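Local coordinates for TT1561 protein (PDB 1UF3) that is of unproven function but binds calcium and, as a member of the calcineurin-like metallophosphoesterase superfamily, is related to metal-dependent phosphatases, at residues M94-T102 and Y108-E116; A47-F56 and Q73-A84. All coordinates share one frame; numbering follows the deposited sequence.

Interaction 1 (M94-T102 and Y108-E116); sequences MRNVHETFT and YLVAGVGGE
His98 reaches the glycine-rich end of 108-116 with the edge of its imidazole. ND1 accepts the backbone N-H of Gly114 at 2.8 Å, the donor tilted about 17° from the ring plane. CG lies anti to the backbone N (chi1 179°), which swings the ring along the opposing chain until this edge meets the Val113-Gly114 peptide. The CG methylene of Glu99 covers one ring face, and Tyr131 takes NE2. Replacing the histidine with an alanine would probably leave the Gly114 N-H without its acceptor, cost Tyr131 its NE2 partner and open a gap beneath the Glu99 chain. The carboxylate of Glu99 forms a salt bridge with Arg139 and, with Glu125 close by, lies near a bound calcium ion.

Beside the ring, Val97 makes a second bump. Its CG2 leans on the bare backbone at Gly112, where a side chain would be tight, while CG1 meets CG1 of Val110 at 4.2 Å. This bump belongs to a type II turn, Val97 to Thr100, that carries the chain from strand 94-96, at the edge of one sheet of this metallophosphoesterase, into the hairpin 101-104/108-118 of the other. The turn folds back on the second hairpin strand: Glu99 N binds Gly112 O at 2.9 Å, and one water bridges Thr100 O and Gly112 O. Asn96 OD1 accepts the His98 N-H in an Asx turn.

Regular antiparallel pairing follows at Thr102 and Val110, whose two backbone bonds run 2.9 Å from Thr102 N to Val110 O and 2.8 Å from Val110 N to Thr102 O. On one face of the hairpin, CG2 of Thr102 lies beside CB of Val110. On the other, Ala111 CB lies against both Thr100 O, at 3.4 Å, and Phe101 CB, and Leu109 CD1 comes obliquely to Phe101 CD1 at 3.7 Å.

Interaction 2 (A47-F56 and Q73-A84); sequences AKSRDYAAFF and QDAPIWEYLREA. With CA (calcium ion), chain I.
Tyr52 lies across the start of helix 77-90, its ring face turned to that helix and its hydroxyl to the preceding loop. Tyr80 CA sits squarely over the ring, 4.2 Å from the centroid, a CH-pi contact. At the ring's edge, Tyr52 OH donates to Asp74 OD1 over 2.5 Å; OD1 accepts on its anti lone pair, and the carboxylate plane is turned 60° from the ring. Asp74 is itself held by backbone N-H groups of Gly71, Leu42 and Met43, so the hydroxyl meets a carboxylate already fixed in place.

One turn further along, Phe56 brings its CE1 to 4.0 Å from Ala84 CB, with Glu83 CB at the ring edge. Glu83 is a knob in the hole formed by Ser49, Tyr52, Ala53 and Phe56; a bend at chi2 (-58°) lays its carboxylate alongside the Ala53 methyl. By contrast, the extended chain of Glu79 passes Ser49 OG and puts OE2 3.0 Å from Ser49 N; two calcium-bound waters donate to OE2.

The axes of helix segments 49-56 and 77-84 come within 8.8 Å and point 39° apart. Before them, Ala47 O and Ala75 O each bind the calcium ion at 2.3 Å. With Lys45 O and four waters they complete a seven-coordinate, carbonyl- and water-rich calcium site that clasps the two loops leading into the helix pair, with Glu79 in its second shell.

Overall arrangement
The two contacts illustrate how chemistry follows position in a fold. Interaction 1 is buried near the middle of the chain and relies on backbone hydrogen bonds, a histidine ring edge and apolar side chains, in a hairpin and the turn leading into it. Interaction 2, only partly buried and about 16 Å away between centres, packs helices through aromatic rings and aliphatic portions of glutamates, with a hydrated calcium ion at one end. Helix 77-90 leads into strand 94-96, and the contacts touch where Tyr80 OH probably hydrogen-bonds to Asn96 OD1, 2.7 Å away. Both also reach the second subunit: Thr102 OG1 hydrogen-bonds to Glu145 of that subunit, while Arg82 forms a cation-pi contact with its Trp134.

Interaction 1 (M94-T102 and Y108-E116)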
loop_
_atom_site.group_PDB
_atom_site.type_symbol
_atom_site.label_atom_id
_atom_site.label_comp_id
_atom_site.label_asym_id
_atom_site.label_seq_id
_atom_site.Cartn_x
_atom_site.Cartn_y
_atom_site.Cartn_z
HETATM N N MSE A 94 3.053 -10.606 18.616
HETATM C CA MSE A 94 2.886 -10.196 20.019
HETATM C C MSE A 94 3.990 -10.840 20.790
HETATM O O MSE A 94 4.436 -11.939 20.449
HETATM C CB MSE A 94 1.540 -10.670 20.579
HETATM C CG MSE A 94 0.393 -10.143 19.808
HETATM SE SE MSE A 94 -1.289 -10.971 20.346
HETATM C CE MSE A 94 -1.435 -10.081 22.097
ATOM N N ARG A 95 4.425 -10.190 21.857
ATOM C CA ARG A 95 5.519 -10.736 22.604
ATOM C C ARG A 95 5.696 -10.239 24.033
ATOM O O ARG A 95 5.869 -9.036 24.277
ATOM C CB ARG A 95 6.829 -10.471 21.831
ATOM C CG ARG A 95 8.084 -11.103 22.438
ATOM C CD ARG A 95 7.952 -12.638 22.603
ATOM N NE ARG A 95 9.236 -13.333 22.542
ATOM C CZ ARG A 95 9.690 -14.205 23.442
ATOM N NH1 ARG A 95 8.978 -14.510 24.514
ATOM N NH2 ARG A 95 10.862 -14.801 23.250
ATOM N N ASN A 96 5.666 -11.188 24.964
ATOM C CA ASN A 96 5.928 -10.901 26.353
ATOM C C ASN A 96 7.452 -10.824 26.351
ATOM O O ASN A 96 8.105 -11.813 26.036
ATOM C CB ASN A 96 5.490 -12.074 27.236
ATOM C CG ASN A 96 6.416 -12.295 28.373
ATOM O OD1 ASN A 96 6.748 -11.356 29.090
ATOM N ND2 ASN A 96 6.860 -13.541 28.561
ATOM N N VAL A 97 8.015 -9.663 26.674
ATOM C CA VAL A 97 9.468 -9.515 26.684
ATOM C C VAL A 97 10.079 -9.616 28.078
ATOM O O VAL A 97 11.273 -9.381 28.265
ATOM C CB VAL A 97 9.911 -8.189 25.975
ATOM C CG1 VAL A 97 9.616 -8.288 24.452
ATOM C CG2 VAL A 97 9.165 -6.986 26.555
ATOM N N HIS A 98 9.267 -10.027 29.049
ATOM C CA HIS A 98 9.739 -10.189 30.428
ATOM C C HIS A 98 10.887 -11.217 30.485
ATOM O O HIS A 98 10.712 -12.391 30.169
ATOM C CB HIS A 98 8.556 -10.614 31.333
ATOM C CG HIS A 98 8.929 -10.831 32.772
ATOM N ND1 HIS A 98 9.501 -9.846 33.556
ATOM C CD2 HIS A 98 8.851 -11.934 33.557
ATOM C CE1 HIS A 98 9.766 -10.337 34.756
ATOM N NE2 HIS A 98 9.382 -11.601 34.782
ATOM N N GLU A 99 12.067 -10.744 30.872
ATOM C CA GLU A 99 13.309 -11.526 30.989
ATOM C C GLU A 99 13.820 -12.006 29.629
ATOM O O GLU A 99 14.762 -12.786 29.552
ATOM C CB GLU A 99 13.150 -12.755 31.904
ATOM C CG GLU A 99 12.412 -12.527 33.220
ATOM C CD GLU A 99 12.318 -13.813 34.045
ATOM O OE1 GLU A 99 12.294 -14.911 33.453
ATOM O OE2 GLU A 99 12.265 -13.732 35.286
ATOM N N THR A 100 13.206 -11.548 28.551
ATOM C CA THR A 100 13.668 -11.983 27.249
ATOM C C THR A 100 13.733 -10.808 26.263
ATOM O O THR A 100 13.788 -9.642 26.688
ATOM C CB THR A 100 12.782 -13.185 26.743
ATOM O OG1 THR A 100 13.399 -13.795 25.609
ATOM C CG2 THR A 100 11.390 -12.733 26.395
ATOM N N PHE A 101 13.721 -11.081 24.956
ATOM C CA PHE A 101 13.831 -9.991 23.990
ATOM C C PHE A 101 13.240 -10.321 22.625
ATOM O O PHE A 101 12.936 -11.477 22.333
ATOM C CB PHE A 101 15.313 -9.668 23.797
ATOM C CG PHE A 101 16.049 -10.714 23.013
ATOM C CD1 PHE A 101 16.130 -10.627 21.617
ATOM C CD2 PHE A 101 16.567 -11.835 23.649
ATOM C CE1 PHE A 101 16.702 -11.641 20.877
ATOM C CE2 PHE A 101 17.144 -12.859 22.926
ATOM C CZ PHE A 101 17.210 -12.766 21.525
ATOM N N THR A 102 13.062 -9.289 21.805
ATOM C CA THR A 102 12.615 -9.488 20.432
ATOM C C THR A 102 13.128 -8.287 19.630
ATOM O O THR A 102 13.545 -7.296 20.230
ATOM C CB THR A 102 11.077 -9.595 20.309
ATOM O OG1 THR A 102 10.747 -9.970 18.968
ATOM C CG2 THR A 102 10.397 -8.288 20.643
ATOM N N TYR A 108 15.294 -2.301 16.339
ATOM C CA TYR A 108 15.259 -2.008 17.771
ATOM C C TYR A 108 15.274 -3.328 18.513
ATOM O O TYR A 108 14.577 -4.254 18.141
ATOM C CB TYR A 108 14.013 -1.213 18.164
ATOM C CG TYR A 108 13.954 0.148 17.524
ATOM C CD1 TYR A 108 13.178 0.369 16.399
ATOM C CD2 TYR A 108 14.701 1.219 18.034
ATOM C CE1 TYR A 108 13.140 1.618 15.783
ATOM C CE2 TYR A 108 14.653 2.469 17.431
ATOM C CZ TYR A 108 13.873 2.658 16.307
ATOM O OH TYR A 108 13.805 3.890 15.690
ATOM N N LEU A 109 16.101 -3.411 19.544
ATOM C CA LEU A 109 16.201 -4.592 20.379
ATOM C C LEU A 109 15.281 -4.273 21.584
ATOM O O LEU A 109 15.601 -3.397 22.411
ATOM C CB LEU A 109 17.659 -4.786 20.815
ATOM C CG LEU A 109 17.990 -5.933 21.783
ATOM C CD1 LEU A 109 17.428 -7.232 21.229
ATOM C CD2 LEU A 109 19.499 -6.046 21.978
ATOM N N VAL A 110 14.128 -4.946 21.642
ATOM C CA VAL A 110 13.141 -4.741 22.707
ATOM C C VAL A 110 13.280 -5.785 23.809
ATOM O O VAL A 110 13.311 -6.986 23.558
ATOM C CB VAL A 110 11.718 -4.771 22.137
ATOM C CG1 VAL A 110 10.673 -4.414 23.241
ATOM C CG2 VAL A 110 11.614 -3.801 20.975
ATOM N N ALA A 111 13.397 -5.318 25.047
ATOM C CA ALA A 111 13.554 -6.223 26.171
ATOM C C ALA A 111 12.923 -5.628 27.422
ATOM O O ALA A 111 12.651 -4.420 27.491
ATOM C CB ALA A 111 15.019 -6.482 26.431
ATOM N N GLY A 112 12.715 -6.470 28.423
ATOM C CA GLY A 112 12.137 -5.954 29.650
ATOM C C GLY A 112 12.297 -6.819 30.879
ATOM O O GLY A 112 12.792 -7.957 30.831
ATOM N N VAL A 113 11.919 -6.228 32.005
ATOM C CA VAL A 113 11.910 -6.918 33.279
ATOM C C VAL A 113 10.682 -6.321 33.991
ATOM O O VAL A 113 10.683 -5.146 34.393
ATOM C CB VAL A 113 13.179 -6.677 34.093
ATOM C CG1 VAL A 113 13.069 -7.415 35.407
ATOM C CG2 VAL A 113 14.413 -7.174 33.335
ATOM N N GLY A 114 9.621 -7.124 34.069
ATOM C CA GLY A 114 8.389 -6.702 34.707
ATOM C C GLY A 114 8.388 -7.015 36.200
ATOM O O GLY A 114 9.415 -7.377 36.762
ATOM N N GLY A 115 7.229 -6.884 36.837
ATOM C CA GLY A 115 7.137 -7.138 38.265
ATOM C C GLY A 115 7.767 -5.984 39.022
ATOM O O GLY A 115 8.157 -4.977 38.431
ATOM N N GLU A 116 7.879 -6.114 40.333
ATOM C CA GLU A 116 8.505 -5.061 41.121
ATOM C C GLU A 116 9.991 -5.315 41.199
ATOM O O GLU A 116 10.396 -6.368 41.658
ATOM C CB GLU A 116 7.965 -5.065 42.551
ATOM C CG GLU A 116 8.600 -4.004 43.445
ATOM C CD GLU A 116 8.296 -4.233 44.922
ATOM O OE1 GLU A 116 7.271 -4.876 45.231
ATOM O OE2 GLU A 116 9.088 -3.766 45.768
HETATM O O HOH W 1 15.040 -9.023 29.385
#

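Interaction 2 (A47-F56 and Q73-A84)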
loop_
_atom_site.group_PDB
_atom_site.type_symbol
_atom_site.label_atom_id
_atom_site.label_comp_id
_atom_site.label_asym_id
_atom_site.label_seq_id
_atom_site.Cartn_x
_atom_site.Cartn_y
_atom_site.Cartn_z
ATOM N N ALA A 47 -7.365 -11.943 39.255
ATOM C CA ALA A 47 -7.532 -12.579 37.956
ATOM C C ALA A 47 -6.838 -13.931 37.841
ATOM O O ALA A 47 -5.793 -14.196 38.491
ATOM C CB ALA A 47 -7.044 -11.640 36.865
ATOM N N LYS A 48 -7.441 -14.784 37.015
ATOM C CA LYS A 48 -6.940 -16.136 36.736
ATOM C C LYS A 48 -6.704 -16.325 35.226
ATOM O O LYS A 48 -6.994 -15.444 34.422
ATOM C CB LYS A 48 -7.950 -17.193 37.210
ATOM C CG LYS A 48 -8.229 -17.191 38.713
ATOM C CD LYS A 48 -9.065 -18.423 39.117
ATOM C CE LYS A 48 -9.108 -18.617 40.633
ATOM N NZ LYS A 48 -9.942 -17.584 41.319
ATOM N N SER A 49 -6.207 -17.497 34.848
ATOM C CA SER A 49 -5.919 -17.790 33.447
ATOM C C SER A 49 -6.931 -17.277 32.430
ATOM O O SER A 49 -6.573 -16.529 31.514
ATOM C CB SER A 49 -5.735 -19.292 33.260
ATOM O OG SER A 49 -4.618 -19.749 33.999
ATOM N N ARG A 50 -8.194 -17.664 32.585
ATOM C CA ARG A 50 -9.214 -17.253 31.631
ATOM C C ARG A 50 -9.323 -15.750 31.422
ATOM O O ARG A 50 -9.751 -15.306 30.358
ATOM C CB ARG A 50 -10.586 -17.816 32.018
ATOM C CG ARG A 50 -11.072 -17.434 33.411
ATOM C CD ARG A 50 -12.483 -17.992 33.690
ATOM N NE ARG A 50 -12.699 -19.290 33.045
ATOM C CZ ARG A 50 -13.236 -19.446 31.836
ATOM N NH1 ARG A 50 -13.624 -18.385 31.135
ATOM N NH2 ARG A 50 -13.364 -20.661 31.310
ATOM N N ASP A 51 -8.945 -14.971 32.433
ATOM C CA ASP A 51 -9.011 -13.516 32.327
ATOM C C ASP A 51 -7.894 -13.021 31.397
ATOM O O ASP A 51 -8.100 -12.143 30.562
ATOM C CB ASP A 51 -8.847 -12.886 33.721
ATOM C CG ASP A 51 -9.888 -13.390 34.719
ATOM O OD1 ASP A 51 -11.078 -13.225 34.423
ATOM O OD2 ASP A 51 -9.510 -13.933 35.783
ATOM N N TYR A 52 -6.708 -13.586 31.557
ATOM C CA TYR A 52 -5.583 -13.195 30.715
ATOM C C TYR A 52 -5.911 -13.557 29.270
ATOM O O TYR A 52 -5.597 -12.812 28.340
ATOM C CB TYR A 52 -4.308 -13.894 31.193
ATOM C CG TYR A 52 -3.717 -13.241 32.430
ATOM C CD1 TYR A 52 -3.920 -13.779 33.700
ATOM C CD2 TYR A 52 -2.973 -12.062 32.331
ATOM C CE1 TYR A 52 -3.400 -13.168 34.831
ATOM C CE2 TYR A 52 -2.444 -11.441 33.458
ATOM C CZ TYR A 52 -2.658 -11.993 34.703
ATOM O OH TYR A 52 -2.146 -11.369 35.825
ATOM N N ALA A 53 -6.593 -14.684 29.081
ATOM C CA ALA A 53 -6.956 -15.095 27.736
ATOM C C ALA A 53 -7.873 -14.072 27.078
ATOM O O ALA A 53 -7.709 -13.761 25.895
ATOM C CB ALA A 53 -7.607 -16.469 27.764
ATOM N N ALA A 54 -8.831 -13.523 27.829
ATOM C CA ALA A 54 -9.739 -12.533 27.245
ATOM C C ALA A 54 -8.974 -11.245 26.904
ATOM O O ALA A 54 -9.216 -10.622 25.874
ATOM C CB ALA A 54 -10.893 -12.232 28.216
ATOM N N PHE A 55 -8.064 -10.864 27.803
ATOM C CA PHE A 55 -7.205 -9.680 27.651
ATOM C C PHE A 55 -6.388 -9.806 26.328
ATOM O O PHE A 55 -6.419 -8.934 25.478
ATOM C CB PHE A 55 -6.248 -9.611 28.849
ATOM C CG PHE A 55 -5.365 -8.400 28.859
ATOM C CD1 PHE A 55 -5.752 -7.247 29.545
ATOM C CD2 PHE A 55 -4.137 -8.408 28.187
ATOM C CE1 PHE A 55 -4.926 -6.108 29.568
ATOM C CE2 PHE A 55 -3.307 -7.280 28.201
ATOM C CZ PHE A 55 -3.702 -6.127 28.894
ATOM N N PHE A 56 -5.664 -10.909 26.179
ATOM C CA PHE A 56 -4.861 -11.154 24.977
ATOM C C PHE A 56 -5.669 -11.277 23.686
ATOM O O PHE A 56 -5.221 -10.862 22.610
ATOM C CB PHE A 56 -4.005 -12.388 25.209
ATOM C CG PHE A 56 -2.883 -12.148 26.168
ATOM C CD1 PHE A 56 -2.563 -13.078 27.134
ATOM C CD2 PHE A 56 -2.132 -10.970 26.093
ATOM C CE1 PHE A 56 -1.516 -12.856 28.022
ATOM C CE2 PHE A 56 -1.083 -10.744 26.977
ATOM C CZ PHE A 56 -0.777 -11.690 27.944
ATOM N N GLN A 73 1.245 -7.337 40.379
ATOM C CA GLN A 73 0.049 -8.126 40.662
ATOM C C GLN A 73 -0.310 -9.274 39.672
ATOM O O GLN A 73 -1.275 -10.014 39.896
ATOM C CB GLN A 73 -1.145 -7.180 40.801
ATOM C CG GLN A 73 -1.130 -6.351 42.084
ATOM C CD GLN A 73 -2.392 -5.521 42.237
ATOM O OE1 GLN A 73 -3.496 -6.044 42.111
ATOM N NE2 GLN A 73 -2.235 -4.222 42.498
ATOM N N ASP A 74 0.463 -9.425 38.598
ATOM C CA ASP A 74 0.203 -10.466 37.599
ATOM C C ASP A 74 0.747 -11.818 38.059
ATOM O O ASP A 74 1.550 -12.455 37.363
ATOM C CB ASP A 74 0.834 -10.065 36.249
ATOM C CG ASP A 74 0.078 -8.954 35.564
ATOM O OD1 ASP A 74 -1.133 -9.128 35.283
ATOM O OD2 ASP A 74 0.686 -7.892 35.298
ATOM N N ALA A 75 0.295 -12.268 39.230
ATOM C CA ALA A 75 0.759 -13.529 39.798
ATOM C C ALA A 75 -0.362 -14.558 40.053
ATOM O O ALA A 75 -1.544 -14.206 40.187
ATOM C CB ALA A 75 1.533 -13.238 41.099
ATOM N N PRO A 76 -0.010 -15.853 40.061
ATOM C CA PRO A 76 1.337 -16.390 39.847
ATOM C C PRO A 76 1.827 -16.147 38.406
ATOM O O PRO A 76 1.034 -16.008 37.471
ATOM C CB PRO A 76 1.173 -17.874 40.182
ATOM C CG PRO A 76 -0.235 -18.144 39.737
ATOM C CD PRO A 76 -0.978 -16.940 40.273
ATOM N N ILE A 77 3.142 -16.089 38.258
ATOM C CA ILE A 77 3.792 -15.820 36.980
ATOM C C ILE A 77 3.357 -16.757 35.848
ATOM O O ILE A 77 3.177 -16.334 34.710
ATOM C CB ILE A 77 5.349 -15.897 37.160
ATOM C CG1 ILE A 77 6.082 -15.559 35.852
ATOM C CG2 ILE A 77 5.740 -17.288 37.603
ATOM C CD1 ILE A 77 5.949 -14.128 35.408
ATOM N N TRP A 78 3.163 -18.027 36.173
ATOM C CA TRP A 78 2.807 -19.022 35.175
ATOM C C TRP A 78 1.474 -18.859 34.477
ATOM O O TRP A 78 1.306 -19.374 33.361
ATOM C CB TRP A 78 2.929 -20.424 35.789
ATOM C CG TRP A 78 4.279 -20.659 36.447
ATOM C CD1 TRP A 78 4.503 -20.917 37.765
ATOM C CD2 TRP A 78 5.575 -20.696 35.807
ATOM N NE1 TRP A 78 5.845 -21.111 37.990
ATOM C CE2 TRP A 78 6.525 -20.982 36.809
ATOM C CE3 TRP A 78 6.014 -20.520 34.487
ATOM C CZ2 TRP A 78 7.899 -21.096 36.543
ATOM C CZ3 TRP A 78 7.393 -20.636 34.213
ATOM C CH2 TRP A 78 8.313 -20.921 35.241
ATOM N N GLU A 79 0.524 -18.154 35.095
ATOM C CA GLU A 79 -0.769 -17.944 34.445
ATOM C C GLU A 79 -0.616 -16.906 33.336
ATOM O O GLU A 79 -1.075 -17.108 32.195
ATOM C CB GLU A 79 -1.838 -17.483 35.449
ATOM C CG GLU A 79 -2.103 -18.512 36.544
ATOM C CD GLU A 79 -3.467 -18.354 37.229
ATOM O OE1 GLU A 79 -3.839 -19.297 37.950
ATOM O OE2 GLU A 79 -4.158 -17.319 37.057
ATOM N N TYR A 80 0.004 -15.781 33.681
ATOM C CA TYR A 80 0.280 -14.728 32.697
ATOM C C TYR A 80 1.109 -15.388 31.577
ATOM O O TYR A 80 0.765 -15.288 30.405
ATOM C CB TYR A 80 1.101 -13.592 33.348
ATOM C CG TYR A 80 1.972 -12.743 32.396
ATOM C CD1 TYR A 80 1.423 -11.686 31.666
ATOM C CD2 TYR A 80 3.339 -12.996 32.252
ATOM C CE1 TYR A 80 2.211 -10.894 30.815
ATOM C CE2 TYR A 80 4.145 -12.202 31.399
ATOM C CZ TYR A 80 3.574 -11.154 30.691
ATOM O OH TYR A 80 4.352 -10.332 29.882
ATOM N N LEU A 81 2.175 -16.086 31.960
ATOM C CA LEU A 81 3.069 -16.720 30.989
ATOM C C LEU A 81 2.398 -17.728 30.038
ATOM O O LEU A 81 2.681 -17.740 28.831
ATOM C CB LEU A 81 4.236 -17.407 31.702
ATOM C CG LEU A 81 5.458 -17.677 30.799
ATOM C CD1 LEU A 81 6.102 -16.321 30.429
ATOM C CD2 LEU A 81 6.493 -18.559 31.498
ATOM N N ARG A 82 1.508 -18.567 30.559
ATOM C CA ARG A 82 0.861 -19.549 29.700
ATOM C C ARG A 82 -0.048 -18.947 28.667
ATOM O O ARG A 82 -0.069 -19.389 27.505
ATOM C CB ARG A 82 0.054 -20.566 30.501
ATOM C CG ARG A 82 -0.429 -21.727 29.608
ATOM C CD ARG A 82 -0.521 -23.030 30.377
ATOM N NE ARG A 82 -0.622 -24.169 29.465
ATOM C CZ ARG A 82 -0.895 -25.414 29.841
ATOM N NH1 ARG A 82 -1.101 -25.703 31.121
ATOM N NH2 ARG A 82 -0.949 -26.376 28.934
ATOM N N GLU A 83 -0.821 -17.952 29.093
ATOM C CA GLU A 83 -1.751 -17.294 28.205
ATOM C C GLU A 83 -1.026 -16.422 27.175
ATOM O O GLU A 83 -1.542 -16.204 26.077
ATOM C CB GLU A 83 -2.764 -16.472 29.016
ATOM C CG GLU A 83 -3.662 -17.343 29.909
ATOM C CD GLU A 83 -4.446 -18.375 29.106
ATOM O OE1 GLU A 83 -4.732 -19.465 29.649
ATOM O OE2 GLU A 83 -4.791 -18.099 27.935
ATOM N N ALA A 84 0.140 -15.901 27.543
ATOM C CA ALA A 84 0.935 -15.092 26.611
ATOM C C ALA A 84 1.456 -16.090 25.561
ATOM O O ALA A 84 1.383 -15.845 24.360
ATOM C CB ALA A 84 2.127 -14.444 27.335
HETATM CA CA CA I . -3.796 -14.045 39.568
HETATM O O HOH W 2 -6.264 -20.018 36.391
HETATM O O HOH W 3 -3.522 -11.921 38.310
HETATM O O HOH W 4 -2.904 -15.018 37.397
HETATM O O HOH W 5 -4.440 -16.428 39.735
HETATM O O HOH W 6 -4.504 -15.331 41.955
#